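Local coordinates for CymD (Pseudomonas putida, PDB 6Z34), which probably lets monoaromatic hydrocarbons cross the outer membrane by lateral diffusion, as a barrel channel of the FadL family, at residues W161-N165 with G213-S217; L128-S132 with Y202-D206; L399-K405 with V421-V427. All coordinates share one frame; numbering follows the deposited sequence.

All three contacts belong to the wall of one outer-membrane beta barrel. Contact 1 is the most buried: it joins neighbouring strands 151-171 and 198-229 by backbone bonds, valine packing and an indole-carboxylate bond. Contact 2 uses strand 198-229 again, but reaches past strand 151-171 to the start of strand 131-146; it is partly buried and made by side chains, with tyrosine hydroxyls at both polar ends. The two touch, Asn165 packing against Ala205 and Asp206, and their centres lie about 13 Å apart. Contact 3, centred about 26 Å from contact 1, pairs the last two strands; backbone bonds join them, and aromatic, hydroxyl and lysine side chains, many on the surface, are added on their faces.

Contact 1 of 3, residues W161-N165 with G213-S217; sequences WTSVN and GGVDS
Val164 faces Val215 across two antiparallel neighbours of the FadL-type barrel wall, strands 151-171 and 198-229, and here the packing is tightest. The two side chains lie side by side and point the same way; CG1 of Val164 comes to 3.2 Å from CG2 of Val215, closer than a usual van der Waals contact. Each of these methyls sits between its own backbone N and carbonyl carbon (the Val164 chi1 is 62°), which turns it to the partner strand. Thr162 and Ser217 share this face, which Leu249 of strand 234-259 helps to cover, and the Ser217 hydroxyl is bonded to Val246 O. The valine pair is itself bonded both ways, Val164 N to Val215 O at 3.0 Å and Val215 N to Val164 O. The next hydrogen-bonded pair along the strands is Thr162 with Ser217: Thr162 N meets Ser217 O at 2.8 Å, almost in line with the carbonyl. The return bond from Ser217 N to Thr162 O is weak.

The other face, carrying Ser163 and Asp216, is looser. Trp161 and Asp216 are both partly exposed here, and they cross at a slant, ring and carboxylate planes 56° apart. CB of Ser163 lies over the rim of one indole face. The ring is also held at its edge: Trp161 NE1, with the acceptor nearly in the indole plane, gives a straight 3.1 Å bond to the anti side of Asp216 OD2.

Contact 2 of 3, residues L128-S132 with Y202-D206; sequences LENYS and YLSAD
At the entry to strand 131-146, the Leu128 side chain and the backbone carbonyl of Glu129 meet Tyr202 of strand 198-229. Leu128 CD2 stands over the centre of one ring face, 3.6 Å from the centroid and 13° off the normal, a clear CH-pi contact. The ring is fixed at its far end as well: Tyr202 OH donates to the backbone carbonyl of Glu129, lying in the carbonyl plane at 3.0 Å from Glu129 O. Tyr202 gets there with CG opposite its backbone N (chi1 -167°).

In the barrel these two strands are not neighbours. Strand 151-171 runs between them and pairs with both, Tyr131 bonding through its backbone to Gly167 and Leu203 to Leu168, so the side chains bridge across a whole strand. An alanine in place of Tyr202 is likely to leave the Glu129 carbonyl without its hydroxyl donor and Leu128 without a ring to lie on.

Tyr131 crosses Tyr202 at about a right angle, its CE1 3.7 Å from Tyr202 OH, which lies near the Tyr131 ring plane. Further along, Tyr131 OH donates to Asp206 OD2; the modelled 2.4 Å between those two oxygens is very short, and the exact length is doubtful. Asp206 OD1 takes a weak bond from His208 N.

Contact 3 of 3, residues L399-K405 with V421-V427; sequences LAYGFKK and VSHSQIV
Tyr401 swings CG away from its backbone N (chi1 -165°) and Ser424 turns OG the same way (166°), which brings the two side chains together on one face of an antiparallel pair. Tyr401 OH and Ser424 OG lie 2.8 Å apart in a weak hydrogen bond, while CG1 of Ile426 sits over the rim of the tyrosine ring. Phe403 follows on this face: the carbonyl O of His423 lies above its ring, near the rim, and Ser422 OG comes within 3.1 Å of Phe403 CE2, though that hydroxyl is hydrogen-bonded to Glu58. Backbone bonds run beneath, the straightest from Gly402 N to Gln425 O at 2.8 Å.

On the other face the extended Lys404 chain runs alongside His423, its CE at the imidazole edge, 3.9 Å from His423 CD2. His423 ND1 is bonded to Glu56 O.

These are the last two strands of the barrel, 393-404 and 422-437, and the partners in strand 43-58 show the final strand closing the cylinder against the first. Carbon, not charge, makes the lysine-histidine contact; with Lys404 NZ 4.9 Å from His423 NE2, the ammonium would probably disfavour a second proton on the imidazole.

Contact 1 of 3, residues W161-N165 with G213-S217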
# COMPACT_ATOMS: atom_id res chain seq x y z
N TRP A 161 -1.30 -0.63 11.24
CA TRP A 161 -2.04 0.54 11.67
C TRP A 161 -2.56 1.25 10.43
O TRP A 161 -1.77 1.66 9.56
CB TRP A 161 -1.16 1.47 12.51
CG TRP A 161 -1.92 2.68 12.98
CD1 TRP A 161 -2.97 2.70 13.87
CD2 TRP A 161 -1.72 4.04 12.58
NE1 TRP A 161 -3.42 3.98 14.03
CE2 TRP A 161 -2.67 4.82 13.26
CE3 TRP A 161 -0.81 4.67 11.72
CZ2 TRP A 161 -2.76 6.21 13.10
CZ3 TRP A 161 -0.89 6.04 11.56
CH2 TRP A 161 -1.86 6.80 12.26
N THR A 162 -3.88 1.39 10.33
CA THR A 162 -4.54 2.01 9.19
C THR A 162 -5.18 3.31 9.64
O THR A 162 -5.89 3.33 10.65
CB THR A 162 -5.62 1.10 8.62
OG1 THR A 162 -5.02 -0.09 8.15
CG2 THR A 162 -6.35 1.79 7.47
N SER A 163 -4.95 4.38 8.89
CA SER A 163 -5.52 5.69 9.20
C SER A 163 -6.10 6.29 7.93
O SER A 163 -5.45 6.26 6.88
CB SER A 163 -4.45 6.61 9.79
OG SER A 163 -5.00 7.78 10.37
N VAL A 164 -7.33 6.82 8.01
CA VAL A 164 -7.95 7.47 6.85
C VAL A 164 -8.49 8.84 7.25
O VAL A 164 -9.18 8.97 8.27
CB VAL A 164 -9.05 6.61 6.21
CG1 VAL A 164 -10.16 6.34 7.16
CG2 VAL A 164 -9.60 7.26 4.94
N ASN A 165 -8.12 9.86 6.48
CA ASN A 165 -8.75 11.17 6.46
C ASN A 165 -9.66 11.21 5.24
O ASN A 165 -9.29 10.73 4.17
CB ASN A 165 -7.72 12.31 6.37
CG ASN A 165 -6.87 12.45 7.62
OD1 ASN A 165 -7.24 12.00 8.70
ND2 ASN A 165 -5.73 13.13 7.48
N GLY A 213 -9.73 14.80 14.04
CA GLY A 213 -10.55 14.33 12.94
C GLY A 213 -9.86 13.23 12.14
O GLY A 213 -8.65 13.24 11.94
N GLY A 214 -10.66 12.29 11.67
CA GLY A 214 -10.15 11.08 11.05
C GLY A 214 -10.47 9.85 11.88
O GLY A 214 -11.03 9.92 12.98
N VAL A 215 -10.14 8.69 11.32
CA VAL A 215 -10.37 7.43 12.00
C VAL A 215 -9.15 6.55 11.78
O VAL A 215 -8.34 6.78 10.87
CB VAL A 215 -11.66 6.71 11.54
CG1 VAL A 215 -12.95 7.54 11.92
CG2 VAL A 215 -11.62 6.41 10.05
N ASP A 216 -9.02 5.54 12.63
CA ASP A 216 -7.82 4.74 12.66
C ASP A 216 -8.12 3.45 13.40
O ASP A 216 -9.10 3.36 14.14
CB ASP A 216 -6.69 5.47 13.36
CG ASP A 216 -6.83 5.41 14.86
OD1 ASP A 216 -7.75 6.06 15.39
OD2 ASP A 216 -6.03 4.71 15.52
N SER A 217 -7.20 2.49 13.25
CA SER A 217 -7.40 1.13 13.70
C SER A 217 -6.10 0.35 13.57
O SER A 217 -5.36 0.53 12.59
CB SER A 217 -8.49 0.45 12.87
OG SER A 217 -8.78 -0.83 13.35

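Contact 2 of 3, residues L128-S132 with Y202-D206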
# COMPACT_ATOMS: atom_id res chain seq x y z
N LEU A 128 -14.70 21.70 -0.45
CA LEU A 128 -15.66 20.61 -0.26
C LEU A 128 -15.51 19.51 -1.32
O LEU A 128 -16.47 19.15 -2.00
CB LEU A 128 -17.09 21.14 -0.27
CG LEU A 128 -17.41 22.16 0.82
CD1 LEU A 128 -18.90 22.45 0.88
CD2 LEU A 128 -16.89 21.68 2.17
N GLU A 129 -14.29 18.99 -1.46
CA GLU A 129 -14.01 17.91 -2.40
C GLU A 129 -14.34 16.55 -1.79
O GLU A 129 -14.40 16.38 -0.57
CB GLU A 129 -12.53 17.93 -2.80
CG GLU A 129 -12.22 18.67 -4.08
CD GLU A 129 -11.01 18.08 -4.78
OE1 GLU A 129 -10.16 17.47 -4.10
OE2 GLU A 129 -10.91 18.25 -6.02
N ASN A 130 -14.54 15.57 -2.67
CA ASN A 130 -14.62 14.18 -2.24
C ASN A 130 -13.22 13.58 -2.31
O ASN A 130 -12.61 13.54 -3.38
CB ASN A 130 -15.59 13.38 -3.11
CG ASN A 130 -17.02 13.65 -2.73
OD1 ASN A 130 -17.67 12.84 -2.07
ND2 ASN A 130 -17.52 14.81 -3.13
N TYR A 131 -12.72 13.10 -1.17
CA TYR A 131 -11.37 12.59 -1.14
C TYR A 131 -11.23 11.59 -0.01
O TYR A 131 -12.02 11.56 0.94
CB TYR A 131 -10.34 13.70 -0.97
CG TYR A 131 -10.35 14.29 0.42
CD1 TYR A 131 -11.32 15.22 0.79
CD2 TYR A 131 -9.41 13.91 1.36
CE1 TYR A 131 -11.33 15.76 2.06
CE2 TYR A 131 -9.42 14.45 2.63
CZ TYR A 131 -10.38 15.36 2.98
OH TYR A 131 -10.38 15.89 4.25
N SER A 132 -10.20 10.77 -0.12
CA SER A 132 -9.84 9.85 0.94
C SER A 132 -8.33 9.72 0.94
O SER A 132 -7.75 9.35 -0.08
CB SER A 132 -10.50 8.50 0.73
OG SER A 132 -10.30 7.67 1.86
N TYR A 202 -22.02 17.42 4.15
CA TYR A 202 -20.58 17.23 4.00
C TYR A 202 -20.05 16.50 5.23
O TYR A 202 -20.07 17.04 6.34
CB TYR A 202 -19.86 18.56 3.81
CG TYR A 202 -18.44 18.36 3.36
CD1 TYR A 202 -18.16 17.77 2.13
CD2 TYR A 202 -17.38 18.72 4.18
CE1 TYR A 202 -16.86 17.57 1.72
CE2 TYR A 202 -16.06 18.52 3.78
CZ TYR A 202 -15.81 17.94 2.55
OH TYR A 202 -14.52 17.73 2.13
N LEU A 203 -19.58 15.28 5.02
CA LEU A 203 -18.88 14.53 6.07
C LEU A 203 -17.39 14.80 5.95
O LEU A 203 -16.78 14.48 4.93
CB LEU A 203 -19.16 13.04 5.96
CG LEU A 203 -18.62 12.24 7.14
CD1 LEU A 203 -19.46 12.54 8.36
CD2 LEU A 203 -18.62 10.74 6.82
N SER A 204 -16.81 15.38 6.99
CA SER A 204 -15.41 15.78 7.04
C SER A 204 -14.75 15.06 8.20
O SER A 204 -15.27 15.07 9.32
CB SER A 204 -15.28 17.30 7.21
OG SER A 204 -13.93 17.68 7.33
N ALA A 205 -13.61 14.40 7.94
CA ALA A 205 -12.98 13.62 9.00
C ALA A 205 -11.47 13.63 8.73
O ALA A 205 -10.90 12.70 8.17
CB ALA A 205 -13.54 12.21 9.08
N ASP A 206 -10.83 14.72 9.16
CA ASP A 206 -9.48 15.06 8.74
C ASP A 206 -8.69 15.61 9.92
O ASP A 206 -9.08 16.63 10.50
CB ASP A 206 -9.54 16.08 7.60
CG ASP A 206 -8.35 16.01 6.68
OD1 ASP A 206 -7.31 15.44 7.07
OD2 ASP A 206 -8.45 16.53 5.55

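Contact 3 of 3, residues L399-K405 with V421-V427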
# COMPACT_ATOMS: atom_id res chain seq x y z
N LEU A 399 13.51 5.71 -9.42
CA LEU A 399 12.55 6.64 -10.00
C LEU A 399 11.57 5.86 -10.86
O LEU A 399 11.98 5.07 -11.72
CB LEU A 399 13.25 7.71 -10.83
CG LEU A 399 12.39 8.92 -11.16
CD1 LEU A 399 12.23 9.80 -9.93
CD2 LEU A 399 13.00 9.69 -12.31
N ALA A 400 10.27 6.09 -10.65
CA ALA A 400 9.24 5.38 -11.40
C ALA A 400 8.17 6.36 -11.87
O ALA A 400 7.64 7.14 -11.06
CB ALA A 400 8.59 4.28 -10.56
N TYR A 401 7.85 6.32 -13.16
CA TYR A 401 6.82 7.16 -13.76
C TYR A 401 5.66 6.27 -14.16
O TYR A 401 5.83 5.38 -14.99
CB TYR A 401 7.37 7.92 -14.97
CG TYR A 401 6.51 9.09 -15.45
CD1 TYR A 401 5.11 9.00 -15.50
CD2 TYR A 401 7.10 10.27 -15.88
CE1 TYR A 401 4.34 10.06 -15.96
CE2 TYR A 401 6.33 11.34 -16.34
CZ TYR A 401 4.96 11.22 -16.37
OH TYR A 401 4.20 12.29 -16.82
N GLY A 402 4.48 6.52 -13.58
CA GLY A 402 3.27 5.79 -13.94
C GLY A 402 2.20 6.67 -14.57
O GLY A 402 2.19 7.89 -14.37
N PHE A 403 1.29 6.04 -15.31
CA PHE A 403 0.26 6.71 -16.10
C PHE A 403 -0.99 5.84 -16.11
O PHE A 403 -0.89 4.62 -16.25
CB PHE A 403 0.74 6.95 -17.53
CG PHE A 403 0.36 8.28 -18.09
CD1 PHE A 403 1.24 9.35 -18.06
CD2 PHE A 403 -0.88 8.47 -18.68
CE1 PHE A 403 0.90 10.58 -18.59
CE2 PHE A 403 -1.23 9.70 -19.22
CZ PHE A 403 -0.34 10.75 -19.17
N LYS A 404 -2.15 6.47 -15.98
CA LYS A 404 -3.43 5.78 -16.08
C LYS A 404 -4.34 6.57 -17.01
O LYS A 404 -4.18 7.78 -17.19
CB LYS A 404 -4.13 5.62 -14.72
CG LYS A 404 -3.31 4.94 -13.64
CD LYS A 404 -4.12 4.82 -12.34
CE LYS A 404 -3.24 4.56 -11.13
NZ LYS A 404 -4.04 4.26 -9.90
N LYS A 405 -5.30 5.85 -17.59
CA LYS A 405 -6.35 6.44 -18.44
C LYS A 405 -5.79 7.37 -19.51
O LYS A 405 -6.54 8.12 -20.14
CB LYS A 405 -7.37 7.18 -17.58
CG LYS A 405 -8.32 6.29 -16.79
CD LYS A 405 -8.83 6.99 -15.53
CE LYS A 405 -10.17 6.44 -15.08
NZ LYS A 405 -11.21 6.67 -16.12
N VAL A 421 -9.73 11.51 -18.54
CA VAL A 421 -8.94 11.68 -17.32
C VAL A 421 -7.53 11.20 -17.61
O VAL A 421 -7.33 10.17 -18.27
CB VAL A 421 -9.54 10.92 -16.12
CG1 VAL A 421 -8.46 10.54 -15.12
CG2 VAL A 421 -10.61 11.75 -15.42
N SER A 422 -6.54 11.94 -17.13
CA SER A 422 -5.15 11.54 -17.28
C SER A 422 -4.48 11.65 -15.92
O SER A 422 -4.63 12.65 -15.22
CB SER A 422 -4.43 12.41 -18.31
OG SER A 422 -3.09 12.01 -18.47
N HIS A 423 -3.75 10.60 -15.54
CA HIS A 423 -3.15 10.51 -14.21
C HIS A 423 -1.67 10.21 -14.34
O HIS A 423 -1.29 9.19 -14.94
CB HIS A 423 -3.85 9.44 -13.37
CG HIS A 423 -3.48 9.47 -11.92
ND1 HIS A 423 -3.04 10.62 -11.30
CD2 HIS A 423 -3.46 8.50 -10.98
CE1 HIS A 423 -2.77 10.35 -10.03
NE2 HIS A 423 -3.02 9.07 -9.81
N SER A 424 -0.83 11.07 -13.78
CA SER A 424 0.62 10.96 -13.85
C SER A 424 1.20 10.93 -12.44
O SER A 424 0.80 11.70 -11.56
CB SER A 424 1.21 12.13 -14.65
OG SER A 424 2.61 12.23 -14.47
N GLN A 425 2.16 10.03 -12.21
CA GLN A 425 2.66 9.84 -10.86
C GLN A 425 4.13 9.46 -10.89
O GLN A 425 4.53 8.57 -11.65
CB GLN A 425 1.85 8.78 -10.13
CG GLN A 425 2.33 8.49 -8.74
CD GLN A 425 1.59 7.34 -8.11
OE1 GLN A 425 2.07 6.20 -8.11
NE2 GLN A 425 0.42 7.63 -7.55
N ILE A 426 4.93 10.14 -10.07
CA ILE A 426 6.37 9.93 -9.98
C ILE A 426 6.70 9.52 -8.55
O ILE A 426 6.39 10.25 -7.60
CB ILE A 426 7.15 11.19 -10.38
CG1 ILE A 426 6.94 11.50 -11.86
CG2 ILE A 426 8.62 11.01 -10.06
CD1 ILE A 426 7.79 12.63 -12.38
N VAL A 427 7.32 8.36 -8.40
CA VAL A 427 7.70 7.82 -7.11
C VAL A 427 9.22 7.78 -7.07
O VAL A 427 9.86 7.03 -7.83
CB VAL A 427 7.12 6.41 -6.88
CG1 VAL A 427 7.56 5.87 -5.53
CG2 VAL A 427 5.62 6.45 -6.99